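PDB 2C79: glycoside hydrolase, family 11\:clostridium cellulosome enzyme, dockerin type i\:polysaccharide, which probably removes acetyl groups from xylan, as a metal-dependent acetyl xylan esterase of the polysaccharide deacetylase (NodB homology) family. Local coordinates for residues A[8-13]-A[183-188]; A[13-18]-A[49-54]; A[37-42]-A[62-67]. One frame throughout, in Å; residues are numbered along the deposited sequence. Where two conformers were deposited one is given.

From the N terminus, strand 6-12 lies centrally in a parallel sheet and takes part in contact 1, which reaches some 170 residues along the chain to the start of helix 185-192 and so encloses both other contacts in its loop. At Asp13 the chain turns a corner and enters contact 2, where residues 13-18 meet helix 48-56, closing a loop that holds helix 17-30 and strand 35-38. That strand joins strand 60-63 in contact 3, whose shorter loop holds helix 48-56. Contacts 2 and 3 cross, since their segments alternate in sequence. Phe11 ties to Met37 and Gly14 to Val39 through the backbone, while Asp13 and His64 share the cobalt ion.

Contact 1 of 3, residues A[8-13]-A[183-188]; sequences ALTFDD and VTLTEL. With CO (cobalt (II) ion), chain B.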
loop_
_atom_site.group_PDB
_atom_site.type_symbol
_atom_site.label_atom_id
_atom_site.label_comp_id
_atom_site.label_asym_id
_atom_site.label_seq_id
_atom_site.Cartn_x
_atom_site.Cartn_y
_atom_site.Cartn_z
ATOM N N ALA A 8 -7.713 4.371 -4.704
ATOM C CA ALA A 8 -6.816 3.206 -4.523
ATOM C C ALA A 8 -6.650 2.930 -3.020
ATOM O O ALA A 8 -6.031 3.721 -2.333
ATOM C CB ALA A 8 -5.458 3.438 -5.140
ATOM N N LEU A 9 -7.175 1.806 -2.556
ATOM C CA LEU A 9 -7.026 1.378 -1.186
ATOM C C LEU A 9 -5.663 0.664 -1.090
ATOM O O LEU A 9 -5.443 -0.318 -1.808
ATOM C CB LEU A 9 -8.171 0.421 -0.913
ATOM C CG LEU A 9 -8.402 -0.157 0.453
ATOM C CD1 LEU A 9 -8.536 0.948 1.502
ATOM C CD2 LEU A 9 -9.657 -1.025 0.430
ATOM N N THR A 10 -4.757 1.151 -0.226
ATOM C CA THR A 10 -3.414 0.592 -0.088
ATOM C C THR A 10 -3.114 0.247 1.370
ATOM O O THR A 10 -3.646 0.887 2.281
ATOM C CB THR A 10 -2.327 1.547 -0.669
ATOM O OG1 THR A 10 -2.143 2.660 0.191
ATOM C CG2 THR A 10 -2.704 2.025 -2.105
ATOM N N PHE A 11 -2.278 -0.767 1.572
ATOM C CA PHE A 11 -2.055 -1.289 2.930
ATOM C C PHE A 11 -0.559 -1.477 3.159
ATOM O O PHE A 11 0.116 -2.197 2.398
ATOM C CB PHE A 11 -2.736 -2.667 3.063
ATOM C CG PHE A 11 -4.237 -2.582 2.982
ATOM C CD1 PHE A 11 -4.991 -2.173 4.110
ATOM C CD2 PHE A 11 -4.899 -2.816 1.777
ATOM C CE1 PHE A 11 -6.376 -2.062 4.017
ATOM C CE2 PHE A 11 -6.310 -2.708 1.705
ATOM C CZ PHE A 11 -7.039 -2.319 2.821
ATOM N N ASP A 12 -0.039 -0.848 4.209
ATOM C CA ASP A 12 1.364 -1.003 4.579
ATOM C C ASP A 12 1.555 -2.098 5.626
ATOM O O ASP A 12 0.638 -2.411 6.385
ATOM C CB ASP A 12 1.930 0.322 5.098
ATOM C CG ASP A 12 2.138 1.338 3.992
ATOM O OD1 ASP A 12 1.977 0.973 2.809
ATOM O OD2 ASP A 12 2.464 2.502 4.307
ATOM N N ASP A 13 2.752 -2.677 5.657
ATOM C CA ASP A 13 3.373 -3.097 6.910
ATOM C C ASP A 13 3.292 -4.611 7.090
ATOM O O ASP A 13 3.603 -5.139 8.157
ATOM C CB ASP A 13 2.723 -2.386 8.097
ATOM C CG ASP A 13 3.484 -1.145 8.521
ATOM O OD1 ASP A 13 4.163 -0.541 7.664
ATOM O OD2 ASP A 13 3.404 -0.773 9.710
ATOM N N VAL A 183 -9.534 0.610 -7.237
ATOM C CA VAL A 183 -8.594 0.134 -8.247
ATOM C C VAL A 183 -7.220 -0.065 -7.619
ATOM O O VAL A 183 -6.932 0.511 -6.528
ATOM C CB VAL A 183 -8.479 1.126 -9.441
ATOM C CG1 VAL A 183 -9.799 1.176 -10.216
ATOM C CG2 VAL A 183 -8.092 2.533 -8.959
ATOM N N THR A 184 -6.372 -0.860 -8.281
ATOM C CA THR A 184 -4.964 -0.961 -7.822
ATOM C C THR A 184 -4.228 0.322 -8.197
ATOM O O THR A 184 -4.769 1.152 -8.959
ATOM C CB THR A 184 -4.239 -2.174 -8.511
ATOM O OG1 THR A 184 -4.146 -1.939 -9.911
ATOM C CG2 THR A 184 -4.988 -3.483 -8.218
ATOM N N LEU A 185 -2.995 0.512 -7.705
ATOM C CA LEU A 185 -2.222 1.696 -8.132
ATOM C C LEU A 185 -1.949 1.716 -9.637
ATOM O O LEU A 185 -2.123 2.770 -10.288
ATOM C CB LEU A 185 -0.912 1.787 -7.369
ATOM C CG LEU A 185 -1.046 2.157 -5.871
ATOM C CD1 LEU A 185 0.324 2.089 -5.182
ATOM C CD2 LEU A 185 -1.642 3.536 -5.716
ATOM N N THR A 186 -1.569 0.569 -10.198
ATOM C CA THR A 186 -1.329 0.542 -11.636
ATOM C C THR A 186 -2.601 0.919 -12.397
ATOM O O THR A 186 -2.559 1.681 -13.371
ATOM C CB THR A 186 -0.801 -0.862 -12.064
ATOM O OG1 THR A 186 0.557 -0.990 -11.618
ATOM C CG2 THR A 186 -0.795 -1.039 -13.573
ATOM N N GLU A 187 -3.725 0.375 -11.949
ATOM C CA GLU A 187 -5.009 0.678 -12.612
ATOM C C GLU A 187 -5.364 2.151 -12.480
ATOM O O GLU A 187 -5.851 2.773 -13.455
ATOM C CB GLU A 187 -6.135 -0.171 -12.060
ATOM C CG GLU A 187 -6.051 -1.638 -12.474
ATOM C CD GLU A 187 -6.914 -2.624 -11.614
ATOM O OE1 GLU A 187 -7.560 -2.215 -10.623
ATOM O OE2 GLU A 187 -6.921 -3.860 -11.957
ATOM N N LEU A 188 -5.112 2.723 -11.294
ATOM C CA LEU A 188 -5.410 4.145 -11.079
ATOM C C LEU A 188 -4.655 5.008 -12.085
ATOM O O LEU A 188 -5.239 5.889 -12.724
ATOM C CB LEU A 188 -5.071 4.545 -9.641
ATOM C CG LEU A 188 -5.303 6.017 -9.264
ATOM C CD1 LEU A 188 -6.779 6.412 -9.445
ATOM C CD2 LEU A 188 -4.765 6.378 -7.834
HETATM CO CO CO B . 5.135 1.531 7.413
HETATM O O HOH W 1 -4.885 0.113 -4.599
HETATM O O HOH W 2 -8.469 -0.039 -4.231
HETATM O O HOH W 3 3.308 2.463 7.055
HETATM O O HOH W 4 4.803 1.782 9.490
HETATM O O HOH W 5 7.059 1.037 8.033
HETATM O O HOH W 6 5.802 3.676 7.328
#
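Ala8, on central strand 6-12 of the NodB-type parallel sheet, packs its methyl group against Leu185 and Leu188 at the start of helix 185-192. Leu185 can be followed outward from CB, which stays back, 5.3 Å from Ala8 CB. CG, anti to the carbonyl carbon (chi1 -70°), advances to 4.1 Å from Thr10 CG2, and the branch then divides: CD2 touches both Ala8 CB, at 3.9 Å, and that same Thr10 methyl, while CD1 lies 4.3 Å from Thr10 CG2. The two side chains cross at about a right angle. Thr10 OG1 takes no part here, being bonded to Ile152 O and Arg102. From the helix's next turn Leu188 CD2 comes within 4.0 Å of Ala8 CB. Behind this apolar patch Thr184 and Glu187 form a capping box: Thr184 OG1 accepts from Glu187 N, and Glu187 OE1 accepts from Thr184 N at 3.0 Å, the N-H reaching OE1 from above the carboxylate plane. No direct hydrogen bond joins the segments. Instead two waters both donate to Val183 O, one also donating to Leu9 O and the other accepting from Leu9 N at 2.8 Å.

Contact 2 of 3, residues A[13-18]-A[49-54]; sequences DGPDNV and AIIRRM. With CO (cobalt (II) ion), chain B.
The loop that runs from the metal site into helix 17-30 lays Pro15 and Asn17 against Ile50 and Ile51 of helix 48-56. Pro15 comes in with its ring first. CG is 3.8 Å from Ile51 CD1, CB faces Ile50 CG2 at 4.0 Å, and the Met54 CE methyl lies a little farther from the same CB. Ile51 approaches the ring at a slant; its CG1 is anti to the carbonyl carbon (chi1 -77°), and the chain bends again beyond it, which brings both CG1 and CD1 against the proline CG. The Gly14-Pro15 peptide is cis, just past the corner the chain turns at Asp13.

Residues 8-16 read ALTFDDGPD, and this contains the TFDDGP signature of NodB-type deacetylases. Its second aspartate, Asp13, binds the cobalt ion through OD1 at 2.3 Å; His64 and four waters complete the shell. The proline two residues on is thus the point where the signature meets the helix layer.

Asn17 packs at the edge, OD1 3.4 Å from Ile50 CG2. A water 2.7 Å from Asn17 OD1 probably donates to it, though it has competing acceptors; the same water accepts from Ile50 N, in the first turn of helix 48-56. The other end of the amide, ND2, donates to Ser46 O, and it is this bond that holds the group. Ile50 CG1 is anti to the backbone N (chi1 -167°), which brings CD1 against the backbone of 16-17, 3.7 Å from Asn17 O. Asp16 caps helix 17-30: OD1 accepts from Leu19 N and, weakly, from Val18 N, while OD2 makes a salt bridge to Arg42.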
loop_
_atom_site.group_PDB
_atom_site.type_symbol
_atom_site.label_atom_id
_atom_site.label_comp_id
_atom_site.label_asym_id
_atom_site.label_seq_id
_atom_site.Cartn_x
_atom_site.Cartn_y
_atom_site.Cartn_z
ATOM N N ASP A 13 2.752 -2.677 5.657
ATOM C CA ASP A 13 3.373 -3.097 6.910
ATOM C C ASP A 13 3.292 -4.611 7.090
ATOM O O ASP A 13 3.603 -5.139 8.157
ATOM C CB ASP A 13 2.723 -2.386 8.097
ATOM C CG ASP A 13 3.484 -1.145 8.521
ATOM O OD1 ASP A 13 4.163 -0.541 7.664
ATOM O OD2 ASP A 13 3.404 -0.773 9.710
ATOM N N GLY A 14 2.870 -5.298 6.034
ATOM C CA GLY A 14 2.801 -6.744 6.026
ATOM C C GLY A 14 3.822 -7.351 5.084
ATOM O O GLY A 14 4.733 -6.655 4.617
ATOM N N PRO A 15 3.687 -8.642 4.782
ATOM C CA PRO A 15 2.546 -9.505 5.109
ATOM C C PRO A 15 2.623 -10.107 6.489
ATOM O O PRO A 15 3.722 -10.431 6.991
ATOM C CB PRO A 15 2.667 -10.627 4.068
ATOM C CG PRO A 15 4.177 -10.766 3.841
ATOM C CD PRO A 15 4.635 -9.283 3.846
ATOM N N ASP A 16 1.445 -10.358 7.039
ATOM C CA ASP A 16 1.329 -11.141 8.276
ATOM C C ASP A 16 0.240 -12.162 8.021
ATOM O O ASP A 16 -0.886 -11.802 7.676
ATOM C CB ASP A 16 0.943 -10.197 9.434
ATOM C CG ASP A 16 0.848 -10.927 10.774
ATOM O OD1 ASP A 16 -0.189 -11.560 11.050
ATOM O OD2 ASP A 16 1.832 -10.897 11.554
ATOM N N ASN A 17 0.569 -13.453 8.196
ATOM C CA ASN A 17 -0.416 -14.482 7.838
ATOM C C ASN A 17 -1.778 -14.267 8.500
ATOM O O ASN A 17 -2.809 -14.487 7.871
ATOM C CB ASN A 17 0.087 -15.865 8.218
ATOM C CG ASN A 17 1.139 -16.392 7.226
ATOM O OD1 ASN A 17 1.038 -16.126 6.012
ATOM N ND2 ASN A 17 2.145 -17.106 7.719
ATOM N N VAL A 18 -1.775 -13.827 9.754
ATOM C CA VAL A 18 -3.049 -13.647 10.454
ATOM C C VAL A 18 -3.668 -12.282 10.076
ATOM O O VAL A 18 -4.822 -12.221 9.605
ATOM C CB VAL A 18 -2.898 -13.770 11.978
ATOM C CG1 VAL A 18 -4.259 -13.452 12.661
ATOM C CG2 VAL A 18 -2.384 -15.234 12.354
ATOM N N ALA A 49 2.513 -18.095 0.540
ATOM C CA ALA A 49 1.165 -18.341 0.021
ATOM C C ALA A 49 0.277 -17.086 0.121
ATOM O O ALA A 49 -0.582 -16.854 -0.766
ATOM C CB ALA A 49 0.496 -19.534 0.680
ATOM N N ILE A 50 0.420 -16.308 1.197
ATOM C CA ILE A 50 -0.478 -15.170 1.364
ATOM C C ILE A 50 -0.040 -14.038 0.404
ATOM O O ILE A 50 -0.888 -13.301 -0.144
ATOM C CB ILE A 50 -0.613 -14.671 2.842
ATOM C CG1 ILE A 50 -1.813 -13.712 2.966
ATOM C CG2 ILE A 50 0.670 -13.992 3.375
ATOM C CD1 ILE A 50 -2.208 -13.440 4.390
ATOM N N ILE A 51 1.271 -13.934 0.132
ATOM C CA ILE A 51 1.772 -12.994 -0.905
ATOM C C ILE A 51 1.192 -13.438 -2.256
ATOM O O ILE A 51 0.709 -12.577 -3.057
ATOM C CB ILE A 51 3.324 -13.000 -0.895
ATOM C CG1 ILE A 51 3.830 -12.167 0.293
ATOM C CG2 ILE A 51 3.917 -12.600 -2.258
ATOM C CD1 ILE A 51 3.750 -10.651 0.059
ATOM N N ARG A 52 1.212 -14.748 -2.538
ATOM C CA ARG A 52 0.675 -15.231 -3.816
ATOM C C ARG A 52 -0.846 -15.021 -3.917
ATOM O O ARG A 52 -1.385 -14.693 -4.984
ATOM C CB ARG A 52 1.075 -16.691 -4.031
ATOM C CG ARG A 52 0.811 -17.234 -5.463
ATOM C CD ARG A 52 1.476 -16.431 -6.583
ATOM N NE ARG A 52 2.886 -16.785 -6.796
ATOM C CZ ARG A 52 3.442 -17.028 -7.987
ATOM N NH1 ARG A 52 2.720 -16.988 -9.106
ATOM N NH2 ARG A 52 4.728 -17.301 -8.068
ATOM N N ARG A 53 -1.532 -15.179 -2.793
ATOM C CA ARG A 53 -2.959 -14.927 -2.722
ATOM C C ARG A 53 -3.282 -13.505 -3.163
ATOM O O ARG A 53 -4.313 -13.267 -3.821
ATOM C CB ARG A 53 -3.442 -15.157 -1.267
ATOM C CG ARG A 53 -4.933 -14.836 -1.110
ATOM C CD ARG A 53 -5.464 -15.127 0.293
ATOM N NE ARG A 53 -6.834 -14.634 0.487
ATOM C CZ ARG A 53 -7.483 -14.617 1.654
ATOM N NH1 ARG A 53 -6.868 -14.979 2.781
ATOM N NH2 ARG A 53 -8.742 -14.168 1.707
ATOM N N MET A 54 -2.420 -12.536 -2.815
ATOM C CA MET A 54 -2.670 -11.158 -3.281
ATOM C C MET A 54 -2.729 -11.118 -4.795
ATOM O O MET A 54 -3.697 -10.623 -5.375
ATOM C CB MET A 54 -1.550 -10.216 -2.789
ATOM C CG MET A 54 -1.487 -10.119 -1.277
ATOM S SD MET A 54 0.016 -9.253 -0.786
ATOM C CE MET A 54 -0.244 -9.283 1.022
HETATM CO CO CO B . 5.135 1.531 7.413
HETATM O O HOH W 4 4.803 1.782 9.490
HETATM O O HOH W 7 1.319 -17.656 3.766
HETATM O O HOH W 5 7.059 1.037 8.033
HETATM O O HOH W 6 5.802 3.676 7.328
HETATM O O HOH W 3 3.308 2.463 7.055
#

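Contact 3 of 3, residues A[37-42]-A[62-67]; sequences MVVGQR and GNHSWS. With CO (cobalt (II) ion), chain B.
Ser65 O is gripped twice by the opposite segment: Gly40 N donates to it at 2.9 Å, and Val39 CA makes a C-H...O contact at 3.2 Å. This bond continues a parallel pairing that begins in strands 35-38 and 60-63, where Val38 N donates to Gly62 O in a nearly straight bond (169°) and Val38 O accepts from His64 N at 2.8 Å. Met37, bent at chi2 and chi3, curls over Gly62, with SD 3.7 Å from Gly62 CA.

Past the strands both segments turn. His64 CG lies anti to the backbone N (chi1 -166°), which carries the imidazole off the strand end to bind the cobalt ion through NE2 at 2.2 Å. ND1 donates to Arg102 O, a second-shell bond that holds the ring's rotation, and Val39 CG2 packs obliquely against CD2. An Asx turn, in which Asn63 OD1 accepts from Ser65 N in the carbonyl plane, and an ST turn from Ser65 OG to Ser67 N shape the histidine loop.

Farther out, Gln41 N donates to Trp66 O. The indole lies with one face over the 40-41 backbone, Gly40 CA 3.6 Å from Trp66 CE3. In one of the two conformers of Gln41, and so less certain, CG sits above the five-membered ring as a CH-pi contact and OE1 accepts from Ser67 OG.

The two strands, with helix 48-56 between them in sequence, form a beta-alpha-beta unit. Strand 6-12 and the loop after it bond to the far side of Met37 and Val39, the backbone of Asn63 bonds to Phe100 and Arg102, and helix 76-94 packs on Val38 and Trp66.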
loop_
_atom_site.group_PDB
_atom_site.type_symbol
_atom_site.label_atom_id
_atom_site.label_comp_id
_atom_site.label_asym_id
_atom_site.label_seq_id
_atom_site.Cartn_x
_atom_site.Cartn_y
_atom_site.Cartn_z
ATOM N N MET A 37 1.754 -2.720 0.211
ATOM C CA MET A 37 3.160 -2.202 0.171
ATOM C C MET A 37 3.880 -2.999 1.242
ATOM O O MET A 37 3.643 -2.816 2.444
ATOM C CB MET A 37 3.224 -0.692 0.455
ATOM C CG MET A 37 2.251 0.132 -0.429
ATOM S SD MET A 37 2.505 -0.047 -2.234
ATOM C CE MET A 37 3.998 0.929 -2.447
ATOM N N VAL A 38 4.658 -3.990 0.812
ATOM C CA VAL A 38 5.168 -5.038 1.740
ATOM C C VAL A 38 6.603 -4.770 2.185
ATOM O O VAL A 38 7.378 -4.077 1.506
ATOM C CB VAL A 38 5.031 -6.437 1.121
ATOM C CG1 VAL A 38 3.560 -6.799 0.764
ATOM C CG2 VAL A 38 5.923 -6.579 -0.102
ATOM N N VAL A 39 6.925 -5.338 3.339
ATOM C CA VAL A 39 8.227 -5.117 3.989
ATOM C C VAL A 39 9.029 -6.403 3.769
ATOM O O VAL A 39 8.578 -7.516 4.098
ATOM C CB VAL A 39 8.016 -4.781 5.473
ATOM C CG1 VAL A 39 9.341 -4.727 6.200
ATOM C CG2 VAL A 39 7.292 -3.455 5.559
ATOM N N GLY A 40 10.214 -6.261 3.149
ATOM C CA GLY A 40 10.962 -7.445 2.704
ATOM C C GLY A 40 11.264 -8.463 3.794
ATOM O O GLY A 40 11.200 -9.692 3.582
ATOM N N GLN A 41 11.602 -7.986 4.995
ATOM C CA GLN A 41 11.868 -8.855 6.175
ATOM C C GLN A 41 10.752 -9.837 6.463
ATOM O O GLN A 41 10.940 -10.884 7.115
ATOM C CB GLN A 41 12.062 -7.992 7.433
ATOM C CG GLN A 41 13.529 -7.590 7.616
ATOM C CD GLN A 41 13.786 -6.623 8.768
ATOM O OE1 GLN A 41 12.884 -5.939 9.230
ATOM N NE2 GLN A 41 15.024 -6.596 9.256
ATOM N N ARG A 42 9.532 -9.464 6.071
ATOM C CA ARG A 42 8.332 -10.286 6.381
ATOM C C ARG A 42 7.991 -11.264 5.255
ATOM O O ARG A 42 7.089 -12.093 5.447
ATOM C CB ARG A 42 7.137 -9.394 6.663
ATOM C CG ARG A 42 7.162 -8.777 8.090
ATOM C CD ARG A 42 5.796 -8.208 8.422
ATOM N NE ARG A 42 5.598 -7.705 9.802
ATOM C CZ ARG A 42 4.831 -8.298 10.729
ATOM N NH1 ARG A 42 4.233 -9.476 10.500
ATOM N NH2 ARG A 42 4.660 -7.705 11.907
ATOM N N GLY A 62 3.447 -3.627 -3.893
ATOM C CA GLY A 62 4.494 -2.621 -4.011
ATOM C C GLY A 62 5.530 -2.792 -2.911
ATOM O O GLY A 62 5.458 -3.727 -2.084
ATOM N N ASN A 63 6.520 -1.895 -2.894
ATOM C CA ASN A 63 7.720 -2.065 -2.057
ATOM C C ASN A 63 7.670 -1.047 -0.887
ATOM O O ASN A 63 7.512 0.165 -1.151
ATOM C CB ASN A 63 8.926 -1.770 -2.967
ATOM C CG ASN A 63 10.278 -2.116 -2.355
ATOM O OD1 ASN A 63 10.567 -1.765 -1.210
ATOM N ND2 ASN A 63 11.148 -2.781 -3.141
ATOM N N HIS A 64 7.740 -1.545 0.360
ATOM C CA HIS A 64 7.786 -0.655 1.540
ATOM C C HIS A 64 9.129 -0.825 2.262
ATOM O O HIS A 64 9.229 -0.601 3.475
ATOM C CB HIS A 64 6.582 -0.933 2.470
ATOM C CG HIS A 64 6.326 0.099 3.535
ATOM N ND1 HIS A 64 6.454 1.471 3.336
ATOM C CD2 HIS A 64 5.807 -0.048 4.787
ATOM C CE1 HIS A 64 6.074 2.110 4.447
ATOM N NE2 HIS A 64 5.673 1.213 5.342
ATOM N N SER A 65 10.157 -1.230 1.518
ATOM C CA SER A 65 11.513 -1.333 2.058
ATOM C C SER A 65 11.759 -2.689 2.722
ATOM O O SER A 65 10.814 -3.431 2.990
ATOM C CB SER A 65 11.781 -0.203 3.054
ATOM O OG SER A 65 11.764 -0.682 4.386
ATOM N N TRP A 66 13.024 -3.011 2.986
ATOM C CA TRP A 66 13.347 -4.259 3.674
ATOM C C TRP A 66 12.864 -4.289 5.120
ATOM O O TRP A 66 12.583 -5.363 5.672
ATOM C CB TRP A 66 14.864 -4.469 3.649
ATOM C CG TRP A 66 15.280 -5.803 4.219
ATOM C CD1 TRP A 66 15.869 -6.040 5.423
ATOM C CD2 TRP A 66 15.049 -7.095 3.622
ATOM N NE1 TRP A 66 16.093 -7.379 5.585
ATOM C CE2 TRP A 66 15.572 -8.064 4.514
ATOM C CE3 TRP A 66 14.501 -7.520 2.395
ATOM C CZ2 TRP A 66 15.519 -9.445 4.233
ATOM C CZ3 TRP A 66 14.415 -8.897 2.137
ATOM C CH2 TRP A 66 14.925 -9.837 3.062
ATOM N N SER A 67 12.759 -3.107 5.743
ATOM C CA SER A 67 12.485 -3.054 7.177
ATOM C C SER A 67 11.602 -1.854 7.528
ATOM O O SER A 67 10.799 -1.406 6.663
ATOM C CB SER A 67 13.788 -3.067 8.013
ATOM O OG SER A 67 13.483 -3.340 9.409
HETATM CO CO CO B . 5.135 1.531 7.413
HETATM O O HOH W 8 16.853 -8.695 8.354
HETATM O O HOH W 4 4.803 1.782 9.490
HETATM O O HOH W 5 7.059 1.037 8.033
HETATM O O HOH W 6 5.802 3.676 7.328
HETATM O O HOH W 3 3.308 2.463 7.055
#